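PDB 4Y4Q: sortase, SrtB family from Streptococcus pneumoniae PCS8235, which probably acts as a cysteine transpeptidase of the sortase B class that takes part in forming the type II pilus. Local coordinates for residues Lys165-Asp176 / Asn230-Asp241. Sequence-based numbering, arbitrary orientation.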
ATOM      1  N   LYS A 165      -9.148  10.504  -1.918  1.00 43.63           N
ATOM      2  CA  LYS A 165      -9.779   9.396  -2.629  1.00 40.82           C
ATOM      3  C   LYS A 165     -10.057   8.270  -1.646  1.00 40.24           C
ATOM      4  O   LYS A 165      -9.425   8.190  -0.583  1.00 39.02           O
ATOM      5  CB  LYS A 165      -8.843   8.862  -3.715  1.00 39.77           C
ATOM      6  CG  LYS A 165      -8.504   9.844  -4.844  1.00 45.21           C
ATOM      7  CD  LYS A 165      -9.706  10.069  -5.753  1.00 47.40           C
ATOM      8  CE  LYS A 165      -9.385  11.007  -6.900  1.00 56.65           C
ATOM      9  NZ  LYS A 165     -10.646  11.580  -7.465  1.00 67.77           N
ATOM     10  N   GLY A 166     -10.985   7.388  -2.007  1.00 34.89           N
ATOM     11  CA  GLY A 166     -11.305   6.246  -1.170  1.00 30.04           C
ATOM     12  C   GLY A 166     -10.398   5.100  -1.543  1.00 34.11           C
ATOM     13  O   GLY A 166      -9.783   5.118  -2.623  1.00 33.57           O
ATOM     14  N   LEU A 167     -10.284   4.129  -0.639  1.00 32.75           N
ATOM     15  CA  LEU A 167      -9.518   2.912  -0.886  1.00 27.00           C
ATOM     16  C   LEU A 167     -10.425   1.732  -0.638  1.00 30.98           C
ATOM     17  O   LEU A 167     -11.160   1.716   0.352  1.00 33.01           O
ATOM     18  CB  LEU A 167      -8.346   2.809   0.085  1.00 24.72           C
ATOM     19  CG  LEU A 167      -7.117   3.704  -0.074  1.00 31.73           C
ATOM     20  CD1 LEU A 167      -6.158   3.410   1.068  1.00 23.64           C
ATOM     21  CD2 LEU A 167      -6.436   3.459  -1.429  1.00 28.56           C
ATOM     22  N   GLU A 168     -10.387   0.737  -1.520  1.00 29.13           N
ATOM     23  CA  GLU A 168     -11.109  -0.498  -1.255  1.00 30.08           C
ATOM     24  C   GLU A 168     -10.136  -1.659  -1.309  1.00 30.45           C
ATOM     25  O   GLU A 168      -9.599  -1.963  -2.366  1.00 27.78           O
ATOM     26  CB  GLU A 168     -12.231  -0.687  -2.269  1.00 33.68           C
ATOM     27  CG  GLU A 168     -13.060  -1.944  -2.031  1.00 43.27           C
ATOM     28  CD  GLU A 168     -14.389  -1.925  -2.775  1.00 53.60           C
ATOM     29  OE1 GLU A 168     -14.630  -0.990  -3.575  1.00 53.10           O
ATOM     30  OE2 GLU A 168     -15.201  -2.846  -2.547  1.00 60.87           O
ATOM     31  N   ILE A 169      -9.879  -2.298  -0.173  1.00 28.48           N
ATOM     32  CA  ILE A 169      -8.966  -3.438  -0.159  1.00 26.22           C
ATOM     33  C   ILE A 169      -9.585  -4.642  -0.891  1.00 29.93           C
ATOM     34  O   ILE A 169     -10.755  -4.974  -0.662  1.00 32.89           O
ATOM     35  CB  ILE A 169      -8.579  -3.814   1.286  1.00 26.28           C
ATOM     36  CG1 ILE A 169      -7.721  -2.711   1.899  1.00 27.31           C
ATOM     37  CG2 ILE A 169      -7.807  -5.118   1.327  1.00 18.96           C
ATOM     38  CD1 ILE A 169      -7.454  -2.920   3.362  1.00 26.19           C
ATOM     39  N   PHE A 170      -8.820  -5.299  -1.767  1.00 27.54           N
ATOM     40  CA  PHE A 170      -9.332  -6.524  -2.395  1.00 23.27           C
ATOM     41  C   PHE A 170      -8.460  -7.764  -2.219  1.00 26.91           C
ATOM     42  O   PHE A 170      -8.853  -8.858  -2.621  1.00 33.32           O
ATOM     43  CB  PHE A 170      -9.633  -6.321  -3.884  1.00 27.78           C
ATOM     44  CG  PHE A 170      -8.428  -5.978  -4.702  1.00 30.19           C
ATOM     45  CD1 PHE A 170      -7.633  -6.974  -5.260  1.00 32.09           C
ATOM     46  CD2 PHE A 170      -8.082  -4.655  -4.913  1.00 35.16           C
ATOM     47  CE1 PHE A 170      -6.511  -6.647  -6.024  1.00 29.38           C
ATOM     48  CE2 PHE A 170      -6.965  -4.326  -5.667  1.00 34.11           C
ATOM     49  CZ  PHE A 170      -6.184  -5.326  -6.219  1.00 34.77           C
ATOM     50  N   GLU A 171      -7.281  -7.617  -1.635  1.00 28.30           N
ATOM     51  CA  GLU A 171      -6.401  -8.777  -1.520  1.00 30.18           C
ATOM     52  C   GLU A 171      -5.386  -8.679  -0.386  1.00 25.18           C
ATOM     53  O   GLU A 171      -4.865  -7.591  -0.096  1.00 29.83           O
ATOM     54  CB  GLU A 171      -5.669  -9.044  -2.858  1.00 27.80           C
ATOM     55  CG  GLU A 171      -4.592 -10.112  -2.741  1.00 29.76           C
ATOM     56  CD  GLU A 171      -3.977 -10.545  -4.073  1.00 38.42           C
ATOM     57  OE1 GLU A 171      -4.457 -10.121  -5.150  1.00 37.21           O
ATOM     58  OE2 GLU A 171      -2.998 -11.324  -4.030  1.00 31.75           O
ATOM     59  N   MET A 172      -5.111  -9.813   0.259  1.00 23.14           N
ATOM     60  CA  MET A 172      -3.920  -9.924   1.108  1.00 31.40           C
ATOM     61  C   MET A 172      -3.082 -11.099   0.618  1.00 35.20           C
ATOM     62  O   MET A 172      -3.615 -12.163   0.253  1.00 31.72           O
ATOM     63  CB  MET A 172      -4.300 -10.151   2.576  1.00 33.62           C
ATOM     64  CG  MET A 172      -3.213  -9.759   3.584  1.00 41.16           C
ATOM     65  SD  MET A 172      -2.032 -11.062   4.019  1.00 57.99           S
ATOM     66  CE  MET A 172      -3.063 -12.450   3.802  1.00 28.79           C
ATOM     67  N   LEU A 173      -1.768 -10.932   0.614  1.00 20.41           N
ATOM     68  CA  LEU A 173      -0.941 -12.065   0.247  1.00 30.66           C
ATOM     69  C   LEU A 173       0.329 -12.041   1.044  1.00 26.59           C
ATOM     70  O   LEU A 173       0.690 -10.993   1.589  1.00 28.85           O
ATOM     71  CB  LEU A 173      -0.664 -12.090  -1.265  1.00 38.99           C
ATOM     72  CG  LEU A 173      -0.115 -10.895  -2.052  1.00 45.10           C
ATOM     73  CD1 LEU A 173       1.213 -10.495  -1.539  1.00 58.22           C
ATOM     74  CD2 LEU A 173       0.091 -11.300  -3.497  1.00 49.67           C
ATOM     75  N   GLU A 174       0.999 -13.187   1.106  1.00 29.34           N
ATOM     76  CA  GLU A 174       2.320 -13.282   1.717  1.00 36.64           C
ATOM     77  C   GLU A 174       3.284 -13.765   0.650  1.00 31.37           C
ATOM     78  O   GLU A 174       2.968 -14.687  -0.105  1.00 37.39           O
ATOM     79  CB  GLU A 174       2.301 -14.244   2.920  1.00 48.94           C
ATOM     80  CG  GLU A 174       1.429 -13.744   4.090  1.00 64.07           C
ATOM     81  CD  GLU A 174       1.307 -14.744   5.244  1.00 82.73           C
ATOM     82  OE1 GLU A 174       1.780 -15.898   5.109  1.00 92.44           O
ATOM     83  OE2 GLU A 174       0.727 -14.374   6.290  1.00 85.57           O
ATOM     84  N   VAL A 175       4.453 -13.138   0.576  1.00 27.75           N
ATOM     85  CA  VAL A 175       5.425 -13.446  -0.472  1.00 36.60           C
ATOM     86  C   VAL A 175       6.819 -13.298   0.081  1.00 39.42           C
ATOM     87  O   VAL A 175       7.007 -12.759   1.175  1.00 41.12           O
ATOM     88  CB  VAL A 175       5.324 -12.446  -1.648  1.00 39.80           C
ATOM     89  CG1 VAL A 175       4.021 -12.610  -2.401  1.00 39.70           C
ATOM     90  CG2 VAL A 175       5.462 -11.017  -1.128  1.00 34.83           C
ATOM     91  N   ASP A 176       7.796 -13.755  -0.690  1.00 37.37           N
ATOM     92  CA  ASP A 176       9.190 -13.545  -0.348  1.00 39.59           C
ATOM     93  C   ASP A 176       9.599 -12.157  -0.831  1.00 41.16           C
ATOM     94  O   ASP A 176       9.019 -11.632  -1.782  1.00 43.26           O
ATOM     95  CB  ASP A 176      10.055 -14.610  -1.000  1.00 41.63           C
ATOM     96  CG  ASP A 176      11.523 -14.285  -0.920  1.00 49.18           C
ATOM     97  OD1 ASP A 176      12.133 -14.607   0.124  1.00 51.96           O
ATOM     98  OD2 ASP A 176      12.061 -13.701  -1.897  1.00 47.73           O
ATOM     99  N   ASN A 230      13.040 -13.042   5.322  1.00 65.90           N
ATOM    100  CA  ASN A 230      12.784 -12.427   4.071  1.00 60.93           C
ATOM    101  C   ASN A 230      11.332 -12.477   3.636  1.00 55.05           C
ATOM    102  O   ASN A 230      11.020 -12.116   2.540  1.00 53.06           O
ATOM    103  CB  ASN A 230      13.708 -12.982   3.019  1.00 88.14           C
ATOM    104  CG  ASN A 230      14.358 -11.896   2.238  1.00 85.33           C
ATOM    105  OD1 ASN A 230      14.330 -11.900   1.031  1.00 80.77           O
ATOM    106  ND2 ASN A 230      14.894 -10.926   2.931  1.00 89.60           N
ATOM    107  N   GLY A 231      10.448 -12.888   4.527  1.00 54.84           N
ATOM    108  CA  GLY A 231       9.024 -12.846   4.283  1.00 48.01           C
ATOM    109  C   GLY A 231       8.429 -11.460   4.398  1.00 53.17           C
ATOM    110  O   GLY A 231       8.869 -10.669   5.198  1.00 45.51           O
ATOM    111  N   ARG A 232       7.422 -11.185   3.588  1.00 39.58           N
ATOM    112  CA  ARG A 232       6.694  -9.929   3.640  1.00 37.98           C
ATOM    113  C   ARG A 232       5.168 -10.112   3.618  1.00 37.87           C
ATOM    114  O   ARG A 232       4.669 -11.062   3.078  1.00 33.52           O
ATOM    115  CB  ARG A 232       7.088  -9.033   2.472  1.00 34.92           C
ATOM    116  CG  ARG A 232       8.536  -8.643   2.392  1.00 39.53           C
ATOM    117  CD  ARG A 232       8.974  -7.711   3.485  1.00 42.35           C
ATOM    118  NE  ARG A 232      10.341  -7.246   3.313  1.00 46.08           N
ATOM    119  CZ  ARG A 232      11.423  -7.840   3.794  1.00 46.79           C
ATOM    120  NH1 ARG A 232      11.334  -8.958   4.471  1.00 48.28           N
ATOM    121  NH2 ARG A 232      12.600  -7.308   3.587  1.00 48.30           N
ATOM    122  N   HIS A 233       4.453  -9.147   4.181  1.00 31.76           N
ATOM    123  CA  HIS A 233       2.990  -9.140   4.150  1.00 31.78           C
ATOM    124  C   HIS A 233       2.536  -8.016   3.231  1.00 30.94           C
ATOM    125  O   HIS A 233       3.087  -6.914   3.302  1.00 30.62           O
ATOM    126  CB  HIS A 233       2.436  -8.817   5.539  1.00 35.56           C
ATOM    127  CG  HIS A 233       2.509  -9.943   6.517  1.00 48.13           C
ATOM    128  ND1 HIS A 233       1.928 -11.173   6.285  1.00 50.50           N
ATOM    129  CD2 HIS A 233       3.051 -10.009   7.754  1.00 57.27           C
ATOM    130  CE1 HIS A 233       2.122 -11.951   7.334  1.00 53.40           C
ATOM    131  NE2 HIS A 233       2.799 -11.270   8.238  1.00 61.17           N
ATOM    132  N   ILE A 234       1.529  -8.265   2.389  1.00 24.14           N
ATOM    133  CA  ILE A 234       1.004  -7.221   1.517  1.00 21.34           C
ATOM    134  C   ILE A 234      -0.522  -7.162   1.543  1.00 23.85           C
ATOM    135  O   ILE A 234      -1.183  -8.207   1.469  1.00 28.76           O
ATOM    136  CB  ILE A 234       1.468  -7.438   0.059  1.00 26.48           C
ATOM    137  CG1 ILE A 234       2.999  -7.382  -0.049  1.00 26.90           C
ATOM    138  CG2 ILE A 234       0.823  -6.417  -0.891  1.00 23.64           C
ATOM    139  CD1 ILE A 234       3.516  -7.812  -1.407  1.00 24.75           C
ATOM    140  N   VAL A 235      -1.091  -5.959   1.678  1.00 24.00           N
ATOM    141  CA  VAL A 235      -2.507  -5.776   1.346  1.00 25.63           C
ATOM    142  C   VAL A 235      -2.597  -4.945   0.082  1.00 27.63           C
ATOM    143  O   VAL A 235      -1.795  -4.036  -0.124  1.00 33.95           O
ATOM    144  CB  VAL A 235      -3.395  -5.148   2.481  1.00 28.49           C
ATOM    145  CG1 VAL A 235      -3.478  -6.064   3.664  1.00 29.12           C
ATOM    146  CG2 VAL A 235      -2.901  -3.789   2.895  1.00 28.57           C
ATOM    147  N   VAL A 236      -3.546  -5.277  -0.785  1.00 27.38           N
ATOM    148  CA  VAL A 236      -3.687  -4.545  -2.042  1.00 25.12           C
ATOM    149  C   VAL A 236      -5.048  -3.864  -2.111  1.00 21.79           C
ATOM    150  O   VAL A 236      -6.080  -4.472  -1.810  1.00 25.50           O
ATOM    151  CB  VAL A 236      -3.521  -5.460  -3.263  1.00 25.42           C
ATOM    152  CG1 VAL A 236      -3.239  -4.622  -4.500  1.00 23.13           C
ATOM    153  CG2 VAL A 236      -2.375  -6.435  -3.042  1.00 24.01           C
ATOM    154  N   ALA A 237      -5.046  -2.606  -2.522  1.00 27.93           N
ATOM    155  CA  ALA A 237      -6.267  -1.814  -2.558  1.00 25.56           C
ATOM    156  C   ALA A 237      -6.438  -1.133  -3.907  1.00 32.12           C
ATOM    157  O   ALA A 237      -5.444  -0.712  -4.535  1.00 25.10           O
ATOM    158  CB  ALA A 237      -6.226  -0.777  -1.475  1.00 19.70           C
ATOM    159  N   LYS A 238      -7.694  -1.007  -4.335  1.00 26.07           N
ATOM    160  CA  LYS A 238      -8.031  -0.194  -5.501  1.00 24.29           C
ATOM    161  C   LYS A 238      -8.271   1.238  -5.059  1.00 31.28           C
ATOM    162  O   LYS A 238      -8.902   1.479  -4.020  1.00 33.21           O
ATOM    163  CB  LYS A 238      -9.302  -0.717  -6.147  1.00 28.58           C
ATOM    164  CG  LYS A 238      -9.845   0.166  -7.269  1.00 34.92           C
ATOM    165  CD  LYS A 238     -11.099  -0.466  -7.873  1.00 35.80           C
ATOM    166  CE  LYS A 238     -11.691   0.400  -8.987  1.00 41.86           C
ATOM    167  NZ  LYS A 238     -12.885  -0.247  -9.625  1.00 39.72           N
ATOM    168  N   ILE A 239      -7.795   2.199  -5.843  1.00 32.86           N
ATOM    169  CA  ILE A 239      -8.136   3.591  -5.570  1.00 36.23           C
ATOM    170  C   ILE A 239      -9.487   3.918  -6.215  1.00 36.47           C
ATOM    171  O   ILE A 239      -9.711   3.624  -7.394  1.00 34.81           O
ATOM    172  CB  ILE A 239      -7.046   4.538  -6.066  1.00 39.19           C
ATOM    173  CG1 ILE A 239      -5.692   4.106  -5.495  1.00 37.06           C
ATOM    174  CG2 ILE A 239      -7.366   5.976  -5.673  1.00 33.47           C
ATOM    175  CD1 ILE A 239      -4.529   5.004  -5.910  1.00 37.32           C
ATOM    176  N   THR A 240     -10.389   4.508  -5.432  1.00 29.23           N
ATOM    177  CA  THR A 240     -11.759   4.747  -5.873  1.00 33.63           C
ATOM    178  C   THR A 240     -12.154   6.205  -5.688  1.00 46.46           C
ATOM    179  O   THR A 240     -11.474   6.959  -4.992  1.00 45.25           O
ATOM    180  CB  THR A 240     -12.767   3.889  -5.060  1.00 48.62           C
ATOM    181  OG1 THR A 240     -12.804   4.341  -3.701  1.00 51.30           O
ATOM    182  CG2 THR A 240     -12.388   2.420  -5.078  1.00 38.34           C
ATOM    183  N   ASP A 241     -13.270   6.599  -6.291  1.00 64.65           N
ATOM    184  CA  ASP A 241     -13.810   7.934  -6.069  1.00 84.67           C
ATOM    185  C   ASP A 241     -14.730   7.898  -4.856  1.00 97.99           C
ATOM    186  O   ASP A 241     -15.538   6.979  -4.718  1.00103.16           O
ATOM    187  CB  ASP A 241     -14.580   8.416  -7.300  1.00 97.20           C
ATOM    188  CG  ASP A 241     -13.849   8.116  -8.599  1.00106.35           C
ATOM    189  OD1 ASP A 241     -12.967   8.911  -8.989  1.00109.24           O
ATOM    190  OD2 ASP A 241     -14.156   7.082  -9.229  1.00109.41           O
TER
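Val236 is shared by two residues of the opposing strand, Phe170 and Glu171, in a classic beta bulge that moves the register by one midway along the antiparallel pair of strands 163-176 and 231-240. Val236 O takes a bond from Phe170 N (2.9 Å) and a weak one from Glu171 N, while Val236 N donates to Glu171 O. The Phe170 ring, its CG set between backbone N and carbonyl carbon (chi1 63°), folds back across the partner strand: Val236 O lies above one face, offset toward the rim, Lys238 N meets the edge in plane, and Phe170 CZ touches Val236 CG1 at 3.5 Å. Leu201 of helix 190-202 and Leu212 pack on the same phenyl.

Leu173 takes the same chi1 setting (52°), which lays Leu173 CD1 alongside Ile234, tightly, 3.5 Å from Ile234 CB. From the next hydrogen-bonded pair on that face, Val175 CG2 crosses the end of Ile234 at about a right angle, 3.8 Å from Ile234 CD1. On the other face Met172 CG meets Val235 CG1 (3.7 Å), and Glu174 runs beside His233, bringing Glu174 OE2 to the ring edge, 3.0 Å from His233 CE1, with carboxylate and imidazole planes 60° apart. On this face, beyond the bulge, Leu167 CD2 reaches both Ala237 CB and Ile239 CG1, near Ile219.

Strand 231-240 pairs with 163-176 on one side and antiparallel with 218-225 on the other, within the curled sheet of the sortase beta-barrel fold.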